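N-acetylglucosamine-6-phosphate deacetylase (Thermotoga maritima, PDB 1O12) probably catalyses the metal-dependent deacetylation of N-acetylglucosamine 6-phosphate, giving glucosamine 6-phosphate and acetate. Local coordinates at residues Lys160-Ala165 against Ile182-Gly187; Ala92-Thr97 against Val124-Pro129; Asp22-Glu27 against Arg342-Glu347; Val52-Phe57 against Glu324-Ser329. All coordinates share one frame; numbering follows the deposited sequence.

Interaction 1. Residues Lys160-Ala165 against Ile182-Gly187; sequences KMLTFA and IVLSAG
Lys160-Phe164 and Val183-Ala186 lie next to each other as parallel strands, their short axes 4.6 Å apart and inclined by 25°, with Met161 opposite Val183 and Phe164 opposite Ala186. They are neighbouring strands of the TIM-barrel-like amidohydrolase fold. Five backbone hydrogen bonds join them, all made by Lys160, Leu162 and Phe164 on one strand and Val183, Ser185 and, just past the strand end, Gly187 on the other side; Leu162 uses both its groups, N to Val183 O at 2.9 Å and O to Ser185 N at 2.8 Å. Leu162, Phe164 and Leu184 share the apolar face. There Leu184 CD2 lies alongside Leu162 CB at 4.0 Å, and Phe164, its CG set between backbone N and carbonyl carbon (chi1 78°), brings CE2 back to 3.9 Å from Leu184 CB, while its ring also meets Phe199. The other face carries Met161, here selenomethionine, whose bent end sets CE 4.0 Å from Val183 CG1. Beyond them are Thr163 and Ser185, whose hydroxyls both hydrogen-bond to Thr208 OG1, Ser185 OG also to Arg206. Thr163 CG2 lies over the start of Gly187, 3.8 Å from its N, where a CB on Gly187 would collide with that methyl.

Interaction 2. Residues Ala92-Thr97 against Val124-Pro129; sequences ATTVST and VHLEGP. With FE (Fe (III) ion), chain C.
Thr93 places its methyl over one face of the His125 imidazole, CG2 lying 3.8 Å from the ring centroid and 22° off the normal, a CH-pi contact displaced toward the rim of the ring. The two side chains run alongside each other, and the ring is held at both nitrogens, ND1 by Pro60 O and NE2 by Thr163 OG1. With an alanine here in place of His125, Pro60 O and Thr163 OG1 would probably each lose the imidazole as a partner, Thr163 keeping Thr208, and a gap would open beneath the Thr93 methyl. Behind these side chains, parallel backbone bonds join His125 N to Ala92 O at 3.0 Å and Thr94 N to His125 O at 2.8 Å. The strands belong to a beta-alpha-beta unit of the amidohydrolase barrel, strand 87-93 and strand 121-127 being linked through helix 99-115. At the end of the second strand Glu127, CG anti to N (chi1 -159°) and extended beyond it, delivers OE2 to the iron at 2.2 Å; His188 and His209 complete the protein ligands seen. His139 also bonds to OE2, and His61 to OE1. Where the strands part, a water accepts from Thr94 OG1 and donates to Val95 O at 2.9 Å and to Gly128 O at 2.8 Å. A cis peptide then leads into Pro129, whose CA lies 3.4 Å from Ser96 OG.

Interaction 3. Residues Asp22-Glu27 against Arg342-Glu347; sequences DPIDGE and RGRIAE
Asp22 and Arg344 form a side-on salt bridge in which NE bonds to OD1 at 2.8 Å, on its syn lone pair, and NH2 reaches OD2 at 3.2 Å. The fit is not coplanar: carboxylate and guanidinium are turned 51° apart. Bends at chi2 and chi3 (-71° and -58°) fold the arginine back so that NE faces the acid. OD1 also takes Ile345 N on its anti lone pair, at 2.9 Å and almost straight. OD2 is gripped from its own turn as well, by Asp25 N on the anti side at 2.9 Å and by Ile24 N from above the carboxylate plane, which makes an Asx turn. Around this pair, Ile24 CD1 sits over the centre of one guanidinium face, 3.6 Å above the plane, and Asp25 OD2 approaches at the edge, a longer salt bridge of 3.6 Å to NH2. A water joins Asp25 OD2 to Ile345 O. Further out, Pro23 and Ile24 rest on Tyr331 of helix 322-336, and Ile345 packs on Leu53 and Pro55. The contact thus ties the hairpin turn between strand 18-22 and strand 26-35 to the loop before strand 353-356, in the part of the fold beside the barrel. With two carboxylates sharing one guanidinium and backbone N-H groups crowding both oxygens, Asp22 is likely to stay ionised.

Interaction 4. Residues Val52-Phe57 against Glu324-Ser329; sequences VLMPGF and ELAKVS
The Phe57 ring meets Ser329 obliquely, with CD2 3.4 Å from OG; a water lies in the ring plane at its edge, and Phe307 meets the ring elsewhere. This is strand-on-helix packing, strand 52-55 lying 8.7 Å from the axis of the 324-329 segment and inclined to it by 36°, and it sets helix 322-336 against the strand that pairs both with barrel strand 87-93 and with strands 18-22 and 353-356. Ser329 holds OG between its backbone N and carbonyl carbon (chi1 65°), turned back along the helix to donate to Leu325 O at 2.6 Å. That carbonyl also accepts Ser329 N, the two donors arriving from opposite faces of its plane. The same hydroxyl accepts from the water at 3.0 Å, and the water donates in turn to Pro55 O, also at 3.0 Å, so one water joins the strand carbonyl to the helix. With an alanine in place of Ser329, the water would probably lose its helix-side partner and be held less firmly at Pro55 O. Next to this polar link the packing is apolar. Met54, present as selenomethionine, bends at its last torsion (chi3 66°) and lays its methyl against the helix backbone, CE 3.5 Å from Ala326 N. The Ala326 methyl is shared, its CB lying 3.8 Å from Met54 CE and 4.3 Å from Pro55 CD.

How the interactions relate
Interactions 1 and 2 share the barrel wall: strands 121-127 and 159-164 are neighbours, so the two contacts touch directly, and both are buried. Their backbones bond strand to strand, while polar side chains gather near the iron, a ligand of which belongs to interaction 2. Interactions 3 and 4 lie together elsewhere, with centres 9 Å apart and about 23 to 31 Å from those of the first two. They meet where Ile345 and Gly343 pack on Leu53 and Pro55. Interaction 4 is buried and mostly apolar, with one water link, whereas interaction 3, partly exposed, relies on charge. Along the chain, interaction 3 encloses interaction 4, which in turn encloses the other two.

Interaction 1. Residues Lys160-Ala165 against Ile182-Gly187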
loop_
_atom_site.group_PDB
_atom_site.type_symbol
_atom_site.label_atom_id
_atom_site.label_comp_id
_atom_site.label_asym_id
_atom_site.label_seq_id
_atom_site.Cartn_x
_atom_site.Cartn_y
_atom_site.Cartn_z
ATOM N N LYS A 160 -13.101 -24.893 11.234
ATOM C CA LYS A 160 -13.742 -24.045 10.250
ATOM C C LYS A 160 -12.756 -23.179 9.526
ATOM O O LYS A 160 -13.026 -22.713 8.428
ATOM C CB LYS A 160 -14.792 -23.161 10.913
ATOM C CG LYS A 160 -16.000 -23.955 11.410
ATOM C CD LYS A 160 -16.748 -24.635 10.274
ATOM C CE LYS A 160 -17.823 -25.616 10.784
ATOM N NZ LYS A 160 -18.500 -26.400 9.703
HETATM N N MSE A 161 -11.597 -22.979 10.139
HETATM C CA MSE A 161 -10.581 -22.124 9.561
HETATM C C MSE A 161 -9.210 -22.610 9.985
HETATM O O MSE A 161 -9.052 -23.213 11.040
HETATM C CB MSE A 161 -10.800 -20.689 10.020
HETATM C CG MSE A 161 -9.889 -19.717 9.365
HETATM SE SE MSE A 161 -10.365 -17.874 9.732
HETATM C CE MSE A 161 -11.895 -17.649 8.544
ATOM N N LEU A 162 -8.206 -22.322 9.184
ATOM C CA LEU A 162 -6.874 -22.785 9.507
ATOM C C LEU A 162 -5.851 -21.787 9.024
ATOM O O LEU A 162 -5.868 -21.420 7.854
ATOM C CB LEU A 162 -6.664 -24.119 8.800
ATOM C CG LEU A 162 -5.412 -24.997 8.756
ATOM C CD1 LEU A 162 -4.145 -24.172 8.567
ATOM C CD2 LEU A 162 -5.384 -25.824 9.982
ATOM N N THR A 163 -4.960 -21.345 9.906
ATOM C CA THR A 163 -3.906 -20.417 9.485
ATOM C C THR A 163 -2.562 -21.141 9.275
ATOM O O THR A 163 -2.005 -21.739 10.206
ATOM C CB THR A 163 -3.683 -19.284 10.501
ATOM O OG1 THR A 163 -4.846 -18.468 10.556
ATOM C CG2 THR A 163 -2.489 -18.417 10.080
ATOM N N PHE A 164 -2.041 -21.054 8.050
ATOM C CA PHE A 164 -0.777 -21.699 7.677
ATOM C C PHE A 164 0.225 -20.775 6.947
ATOM O O PHE A 164 -0.133 -19.694 6.427
ATOM C CB PHE A 164 -1.066 -22.884 6.770
ATOM C CG PHE A 164 -1.372 -22.485 5.355
ATOM C CD1 PHE A 164 -0.435 -22.693 4.344
ATOM C CD2 PHE A 164 -2.575 -21.840 5.044
ATOM C CE1 PHE A 164 -0.685 -22.266 3.056
ATOM C CE2 PHE A 164 -2.840 -21.399 3.742
ATOM C CZ PHE A 164 -1.896 -21.613 2.747
ATOM N N ALA A 165 1.482 -21.223 6.906
ATOM C CA ALA A 165 2.538 -20.486 6.217
ATOM C C ALA A 165 2.828 -21.229 4.904
ATOM O O ALA A 165 3.417 -22.286 4.923
ATOM C CB ALA A 165 3.780 -20.428 7.098
ATOM N N ILE A 182 -13.581 -25.853 5.375
ATOM C CA ILE A 182 -12.552 -25.194 6.166
ATOM C C ILE A 182 -11.913 -24.081 5.310
ATOM O O ILE A 182 -11.515 -24.328 4.172
ATOM C CB ILE A 182 -11.464 -26.200 6.613
ATOM C CG1 ILE A 182 -12.097 -27.301 7.471
ATOM C CG2 ILE A 182 -10.355 -25.470 7.357
ATOM C CD1 ILE A 182 -11.101 -28.320 8.013
ATOM N N VAL A 183 -11.861 -22.861 5.845
ATOM C CA VAL A 183 -11.265 -21.738 5.132
ATOM C C VAL A 183 -9.765 -21.666 5.465
ATOM O O VAL A 183 -9.392 -21.690 6.639
ATOM C CB VAL A 183 -11.920 -20.365 5.544
ATOM C CG1 VAL A 183 -11.146 -19.200 4.899
ATOM C CG2 VAL A 183 -13.402 -20.306 5.132
ATOM N N LEU A 184 -8.911 -21.606 4.441
ATOM C CA LEU A 184 -7.468 -21.481 4.664
ATOM C C LEU A 184 -7.062 -20.005 4.778
ATOM O O LEU A 184 -7.622 -19.150 4.114
ATOM C CB LEU A 184 -6.680 -22.128 3.518
ATOM C CG LEU A 184 -6.740 -23.655 3.460
ATOM C CD1 LEU A 184 -5.781 -24.145 2.377
ATOM C CD2 LEU A 184 -6.359 -24.244 4.836
ATOM N N SER A 185 -6.094 -19.698 5.620
ATOM C CA SER A 185 -5.665 -18.313 5.769
ATOM C C SER A 185 -4.148 -18.262 5.944
ATOM O O SER A 185 -3.592 -19.020 6.733
ATOM C CB SER A 185 -6.367 -17.652 6.983
ATOM O OG SER A 185 -6.326 -16.219 6.906
ATOM N N ALA A 186 -3.480 -17.378 5.220
ATOM C CA ALA A 186 -2.023 -17.281 5.309
ATOM C C ALA A 186 -1.623 -16.347 6.437
ATOM O O ALA A 186 -2.205 -15.266 6.605
ATOM C CB ALA A 186 -1.443 -16.790 3.986
ATOM N N GLY A 187 -0.633 -16.786 7.209
ATOM C CA GLY A 187 -0.123 -16.022 8.331
ATOM C C GLY A 187 1.069 -16.731 8.949
ATOM O O GLY A 187 1.260 -17.938 8.741
#

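Interaction 2. Residues Ala92-Thr97 against Val124-Pro129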
loop_
_atom_site.group_PDB
_atom_site.type_symbol
_atom_site.label_atom_id
_atom_site.label_comp_id
_atom_site.label_asym_id
_atom_site.label_seq_id
_atom_site.Cartn_x
_atom_site.Cartn_y
_atom_site.Cartn_z
ATOM N N ALA A 92 -13.541 -20.270 18.145
ATOM C CA ALA A 92 -12.618 -20.462 19.261
ATOM C C ALA A 92 -11.315 -20.829 18.566
ATOM O O ALA A 92 -11.226 -21.828 17.888
ATOM C CB ALA A 92 -13.108 -21.594 20.142
ATOM N N THR A 93 -10.307 -19.998 18.734
ATOM C CA THR A 93 -9.033 -20.162 18.057
ATOM C C THR A 93 -7.965 -20.781 18.919
ATOM O O THR A 93 -7.785 -20.409 20.072
ATOM C CB THR A 93 -8.556 -18.778 17.541
ATOM O OG1 THR A 93 -9.680 -18.104 16.954
ATOM C CG2 THR A 93 -7.442 -18.915 16.496
ATOM N N THR A 94 -7.240 -21.723 18.346
ATOM C CA THR A 94 -6.178 -22.398 19.072
ATOM C C THR A 94 -4.841 -21.746 18.768
ATOM O O THR A 94 -4.752 -20.800 17.982
ATOM C CB THR A 94 -6.083 -23.852 18.620
ATOM O OG1 THR A 94 -5.828 -23.885 17.205
ATOM C CG2 THR A 94 -7.391 -24.589 18.903
ATOM N N VAL A 95 -3.797 -22.239 19.420
ATOM C CA VAL A 95 -2.445 -21.776 19.135
ATOM C C VAL A 95 -1.699 -23.068 18.767
ATOM O O VAL A 95 -2.300 -24.136 18.799
ATOM C CB VAL A 95 -1.799 -21.094 20.356
ATOM C CG1 VAL A 95 -2.454 -19.757 20.589
ATOM C CG2 VAL A 95 -1.930 -21.967 21.585
ATOM N N SER A 96 -0.426 -22.990 18.388
ATOM C CA SER A 96 0.318 -24.206 18.058
ATOM C C SER A 96 0.298 -25.149 19.269
ATOM O O SER A 96 0.488 -24.729 20.422
ATOM C CB SER A 96 1.757 -23.880 17.678
ATOM O OG SER A 96 1.789 -23.191 16.442
ATOM N N THR A 97 0.055 -26.425 18.996
ATOM C CA THR A 97 -0.027 -27.393 20.069
ATOM C C THR A 97 0.115 -28.829 19.557
ATOM O O THR A 97 0.474 -29.055 18.400
ATOM C CB THR A 97 -1.375 -27.190 20.830
ATOM O OG1 THR A 97 -1.308 -27.849 22.103
ATOM C CG2 THR A 97 -2.574 -27.713 19.991
ATOM N N VAL A 124 -13.971 -24.205 15.252
ATOM C CA VAL A 124 -12.634 -23.957 15.715
ATOM C C VAL A 124 -11.707 -23.430 14.647
ATOM O O VAL A 124 -11.709 -23.924 13.524
ATOM C CB VAL A 124 -12.051 -25.251 16.312
ATOM C CG1 VAL A 124 -10.539 -25.105 16.571
ATOM C CG2 VAL A 124 -12.798 -25.569 17.601
ATOM N N HIS A 125 -10.931 -22.411 15.009
ATOM C CA HIS A 125 -9.945 -21.817 14.100
ATOM C C HIS A 125 -8.599 -22.307 14.602
ATOM O O HIS A 125 -8.169 -21.997 15.735
ATOM C CB HIS A 125 -10.009 -20.281 14.121
ATOM C CG HIS A 125 -8.921 -19.611 13.340
ATOM N ND1 HIS A 125 -8.866 -18.240 13.171
ATOM C CD2 HIS A 125 -7.828 -20.111 12.713
ATOM C CE1 HIS A 125 -7.785 -17.926 12.478
ATOM N NE2 HIS A 125 -7.137 -19.042 12.188
ATOM N N LEU A 126 -7.967 -23.116 13.755
ATOM C CA LEU A 126 -6.685 -23.705 14.079
ATOM C C LEU A 126 -5.551 -22.818 13.572
ATOM O O LEU A 126 -5.177 -22.869 12.388
ATOM C CB LEU A 126 -6.589 -25.127 13.483
ATOM C CG LEU A 126 -7.604 -26.206 13.917
ATOM C CD1 LEU A 126 -7.497 -27.422 13.016
ATOM C CD2 LEU A 126 -7.346 -26.628 15.338
ATOM N N GLU A 127 -5.042 -21.989 14.483
ATOM C CA GLU A 127 -3.938 -21.087 14.190
ATOM C C GLU A 127 -2.684 -21.855 14.560
ATOM O O GLU A 127 -2.366 -22.010 15.728
ATOM C CB GLU A 127 -4.020 -19.819 15.042
ATOM C CG GLU A 127 -3.231 -18.642 14.451
ATOM C CD GLU A 127 -2.849 -17.606 15.478
ATOM O OE1 GLU A 127 -3.714 -17.092 16.218
ATOM O OE2 GLU A 127 -1.656 -17.294 15.552
ATOM N N GLY A 128 -1.963 -22.323 13.560
ATOM C CA GLY A 128 -0.792 -23.117 13.846
ATOM C C GLY A 128 -1.330 -24.540 13.847
ATOM O O GLY A 128 -2.545 -24.725 13.824
ATOM N N PRO A 129 -0.480 -25.562 13.949
ATOM C CA PRO A 129 0.978 -25.511 14.080
ATOM C C PRO A 129 1.769 -25.501 12.770
ATOM O O PRO A 129 2.997 -25.546 12.806
ATOM C CB PRO A 129 1.272 -26.758 14.897
ATOM C CG PRO A 129 0.304 -27.769 14.229
ATOM C CD PRO A 129 -0.973 -26.954 14.021
HETATM FE FE FE C . -0.839 -15.254 15.585
HETATM O O HOH W 1 -3.217 -25.573 16.396
#

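Interaction 3. Residues Asp22-Glu27 against Arg342-Glu347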
loop_
_atom_site.group_PDB
_atom_site.type_symbol
_atom_site.label_atom_id
_atom_site.label_comp_id
_atom_site.label_asym_id
_atom_site.label_seq_id
_atom_site.Cartn_x
_atom_site.Cartn_y
_atom_site.Cartn_z
ATOM N N ASP A 22 -27.425 -2.321 6.694
ATOM C CA ASP A 22 -27.156 -3.507 5.898
ATOM C C ASP A 22 -25.911 -3.205 5.026
ATOM O O ASP A 22 -25.788 -2.127 4.438
ATOM C CB ASP A 22 -28.369 -3.847 5.010
ATOM C CG ASP A 22 -28.195 -5.156 4.251
ATOM O OD1 ASP A 22 -28.249 -6.224 4.880
ATOM O OD2 ASP A 22 -27.985 -5.117 3.023
ATOM N N PRO A 23 -24.981 -4.157 4.931
ATOM C CA PRO A 23 -23.746 -4.036 4.155
ATOM C C PRO A 23 -24.008 -3.773 2.688
ATOM O O PRO A 23 -23.166 -3.216 1.997
ATOM C CB PRO A 23 -23.093 -5.399 4.299
ATOM C CG PRO A 23 -23.768 -6.013 5.492
ATOM C CD PRO A 23 -25.168 -5.532 5.403
ATOM N N ILE A 24 -25.165 -4.199 2.203
ATOM C CA ILE A 24 -25.462 -4.047 0.788
ATOM C C ILE A 24 -26.500 -2.995 0.444
ATOM O O ILE A 24 -26.330 -2.231 -0.493
ATOM C CB ILE A 24 -25.890 -5.411 0.193
ATOM C CG1 ILE A 24 -24.688 -6.359 0.180
ATOM C CG2 ILE A 24 -26.406 -5.240 -1.228
ATOM C CD1 ILE A 24 -25.052 -7.759 -0.247
ATOM N N ASP A 25 -27.572 -2.955 1.212
ATOM C CA ASP A 25 -28.623 -2.007 0.963
ATOM C C ASP A 25 -28.365 -0.652 1.606
ATOM O O ASP A 25 -29.146 0.273 1.429
ATOM C CB ASP A 25 -29.971 -2.596 1.428
ATOM C CG ASP A 25 -30.350 -3.854 0.657
ATOM O OD1 ASP A 25 -30.087 -3.898 -0.576
ATOM O OD2 ASP A 25 -30.910 -4.794 1.268
ATOM N N GLY A 26 -27.281 -0.511 2.353
ATOM C CA GLY A 26 -27.013 0.785 2.966
ATOM C C GLY A 26 -27.658 0.964 4.331
ATOM O O GLY A 26 -28.135 -0.010 4.935
ATOM N N GLU A 27 -27.661 2.202 4.825
ATOM C CA GLU A 27 -28.240 2.509 6.123
ATOM C C GLU A 27 -29.469 3.401 5.998
ATOM O O GLU A 27 -29.483 4.326 5.215
ATOM C CB GLU A 27 -27.202 3.169 7.018
ATOM C CG GLU A 27 -26.430 4.214 6.305
ATOM C CD GLU A 27 -25.147 4.522 7.000
ATOM O OE1 GLU A 27 -25.182 5.299 7.973
ATOM O OE2 GLU A 27 -24.107 3.966 6.585
ATOM N N ARG A 342 -26.442 -14.843 7.028
ATOM C CA ARG A 342 -25.959 -14.125 8.203
ATOM C C ARG A 342 -25.288 -12.860 7.659
ATOM O O ARG A 342 -25.111 -12.737 6.456
ATOM C CB ARG A 342 -24.930 -14.988 8.929
ATOM C CG ARG A 342 -25.178 -15.232 10.389
ATOM C CD ARG A 342 -26.369 -16.123 10.619
ATOM N NE ARG A 342 -26.176 -17.490 10.131
ATOM C CZ ARG A 342 -25.278 -18.344 10.610
ATOM N NH1 ARG A 342 -24.471 -17.974 11.599
ATOM N NH2 ARG A 342 -25.199 -19.576 10.112
ATOM N N GLY A 343 -24.937 -11.926 8.537
ATOM C CA GLY A 343 -24.262 -10.701 8.123
ATOM C C GLY A 343 -25.130 -9.744 7.329
ATOM O O GLY A 343 -24.639 -8.883 6.607
ATOM N N ARG A 344 -26.436 -9.886 7.480
ATOM C CA ARG A 344 -27.367 -9.050 6.755
ATOM C C ARG A 344 -28.595 -8.743 7.595
ATOM O O ARG A 344 -28.885 -9.426 8.583
ATOM C CB ARG A 344 -27.836 -9.778 5.484
ATOM C CG ARG A 344 -26.739 -10.117 4.463
ATOM C CD ARG A 344 -26.251 -8.860 3.775
ATOM N NE ARG A 344 -27.304 -8.117 3.072
ATOM C CZ ARG A 344 -27.941 -8.531 1.969
ATOM N NH1 ARG A 344 -27.648 -9.711 1.417
ATOM N NH2 ARG A 344 -28.855 -7.738 1.393
ATOM N N ILE A 345 -29.283 -7.682 7.193
ATOM C CA ILE A 345 -30.544 -7.281 7.781
ATOM C C ILE A 345 -31.383 -7.116 6.535
ATOM O O ILE A 345 -31.609 -6.003 6.069
ATOM C CB ILE A 345 -30.538 -5.928 8.512
ATOM C CG1 ILE A 345 -29.612 -5.972 9.734
ATOM C CG2 ILE A 345 -31.983 -5.623 8.979
ATOM C CD1 ILE A 345 -29.714 -4.718 10.628
ATOM N N ALA A 346 -31.803 -8.250 5.994
ATOM C CA ALA A 346 -32.621 -8.307 4.793
ATOM C C ALA A 346 -33.629 -9.460 4.923
ATOM O O ALA A 346 -33.373 -10.474 5.566
ATOM C CB ALA A 346 -31.716 -8.522 3.558
ATOM N N GLU A 347 -34.776 -9.306 4.293
ATOM C CA GLU A 347 -35.788 -10.341 4.338
ATOM C C GLU A 347 -35.279 -11.699 3.863
ATOM O O GLU A 347 -34.649 -11.811 2.814
ATOM C CB GLU A 347 -36.991 -9.894 3.524
ATOM C CG GLU A 347 -37.832 -8.920 4.309
ATOM C CD GLU A 347 -38.827 -8.158 3.467
ATOM O OE1 GLU A 347 -39.328 -8.756 2.479
ATOM O OE2 GLU A 347 -39.111 -6.974 3.813
HETATM O O HOH W 2 -32.463 -4.885 3.677
#

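Interaction 4. Residues Val52-Phe57 against Glu324-Ser329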
loop_
_atom_site.group_PDB
_atom_site.type_symbol
_atom_site.label_atom_id
_atom_site.label_comp_id
_atom_site.label_asym_id
_atom_site.label_seq_id
_atom_site.Cartn_x
_atom_site.Cartn_y
_atom_site.Cartn_z
ATOM N N VAL A 52 -28.909 2.237 16.684
ATOM C CA VAL A 52 -28.416 1.608 15.465
ATOM C C VAL A 52 -28.644 0.117 15.559
ATOM O O VAL A 52 -28.514 -0.464 16.628
ATOM C CB VAL A 52 -26.888 1.875 15.257
ATOM C CG1 VAL A 52 -26.438 1.323 13.913
ATOM C CG2 VAL A 52 -26.600 3.359 15.352
ATOM N N LEU A 53 -29.009 -0.493 14.442
ATOM C CA LEU A 53 -29.225 -1.942 14.396
ATOM C C LEU A 53 -28.299 -2.459 13.303
ATOM O O LEU A 53 -28.357 -1.987 12.160
ATOM C CB LEU A 53 -30.660 -2.281 14.023
ATOM C CG LEU A 53 -31.021 -3.753 14.254
ATOM C CD1 LEU A 53 -31.217 -3.970 15.738
ATOM C CD2 LEU A 53 -32.312 -4.150 13.505
HETATM N N MSE A 54 -27.437 -3.406 13.654
HETATM C CA MSE A 54 -26.500 -3.970 12.689
HETATM C C MSE A 54 -26.520 -5.497 12.759
HETATM O O MSE A 54 -27.040 -6.079 13.723
HETATM C CB MSE A 54 -25.067 -3.516 12.997
HETATM C CG MSE A 54 -24.851 -2.031 13.217
HETATM SE SE MSE A 54 -22.938 -1.642 13.612
HETATM C CE MSE A 54 -22.222 -2.160 11.840
ATOM N N PRO A 55 -25.948 -6.164 11.738
ATOM C CA PRO A 55 -25.899 -7.635 11.724
ATOM C C PRO A 55 -25.026 -8.059 12.913
ATOM O O PRO A 55 -24.103 -7.340 13.272
ATOM C CB PRO A 55 -25.225 -7.950 10.386
ATOM C CG PRO A 55 -25.635 -6.784 9.535
ATOM C CD PRO A 55 -25.450 -5.609 10.471
ATOM N N GLY A 56 -25.336 -9.193 13.535
ATOM C CA GLY A 56 -24.544 -9.647 14.665
ATOM C C GLY A 56 -23.069 -9.755 14.274
ATOM O O GLY A 56 -22.743 -10.316 13.240
ATOM N N PHE A 57 -22.186 -9.199 15.096
ATOM C CA PHE A 57 -20.756 -9.233 14.832
ATOM C C PHE A 57 -20.275 -10.675 14.763
ATOM O O PHE A 57 -20.884 -11.570 15.358
ATOM C CB PHE A 57 -19.993 -8.497 15.929
ATOM C CG PHE A 57 -20.346 -7.037 16.032
ATOM C CD1 PHE A 57 -20.246 -6.365 17.251
ATOM C CD2 PHE A 57 -20.781 -6.329 14.907
ATOM C CE1 PHE A 57 -20.571 -5.014 17.347
ATOM C CE2 PHE A 57 -21.111 -4.978 14.990
ATOM C CZ PHE A 57 -21.007 -4.322 16.206
ATOM N N GLU A 324 -20.046 0.563 6.131
ATOM C CA GLU A 324 -18.771 -0.090 5.898
ATOM C C GLU A 324 -18.315 -0.909 7.098
ATOM O O GLU A 324 -17.610 -1.919 6.934
ATOM C CB GLU A 324 -17.692 0.942 5.583
ATOM C CG GLU A 324 -17.822 1.619 4.231
ATOM C CD GLU A 324 -16.993 2.876 4.204
ATOM O OE1 GLU A 324 -17.349 3.795 4.965
ATOM O OE2 GLU A 324 -15.985 2.947 3.460
ATOM N N LEU A 325 -18.699 -0.449 8.291
ATOM C CA LEU A 325 -18.366 -1.113 9.535
ATOM C C LEU A 325 -19.092 -2.441 9.607
ATOM O O LEU A 325 -18.625 -3.359 10.270
ATOM C CB LEU A 325 -18.781 -0.285 10.737
ATOM C CG LEU A 325 -17.783 0.685 11.358
ATOM C CD1 LEU A 325 -18.469 1.361 12.563
ATOM C CD2 LEU A 325 -16.519 -0.045 11.777
ATOM N N ALA A 326 -20.237 -2.539 8.941
ATOM C CA ALA A 326 -20.971 -3.791 8.927
ATOM C C ALA A 326 -20.207 -4.837 8.108
ATOM O O ALA A 326 -20.265 -6.045 8.397
ATOM C CB ALA A 326 -22.355 -3.592 8.335
ATOM N N LYS A 327 -19.488 -4.386 7.086
ATOM C CA LYS A 327 -18.771 -5.337 6.254
ATOM C C LYS A 327 -17.581 -5.887 7.005
ATOM O O LYS A 327 -17.364 -7.094 7.028
ATOM C CB LYS A 327 -18.321 -4.679 4.969
ATOM C CG LYS A 327 -19.460 -4.174 4.124
ATOM C CD LYS A 327 -18.899 -3.576 2.844
ATOM C CE LYS A 327 -19.980 -3.274 1.845
ATOM N NZ LYS A 327 -19.349 -2.959 0.531
ATOM N N VAL A 328 -16.837 -4.991 7.648
ATOM C CA VAL A 328 -15.667 -5.395 8.391
ATOM C C VAL A 328 -15.978 -6.098 9.703
ATOM O O VAL A 328 -15.166 -6.883 10.184
ATOM C CB VAL A 328 -14.725 -4.190 8.670
ATOM C CG1 VAL A 328 -14.379 -3.509 7.353
ATOM C CG2 VAL A 328 -15.354 -3.191 9.672
ATOM N N SER A 329 -17.148 -5.838 10.278
ATOM C CA SER A 329 -17.478 -6.479 11.542
ATOM C C SER A 329 -18.287 -7.763 11.405
ATOM O O SER A 329 -18.368 -8.522 12.359
ATOM C CB SER A 329 -18.194 -5.521 12.493
ATOM O OG SER A 329 -19.446 -5.143 11.965
HETATM O O HOH W 3 -22.295 -5.959 11.258
#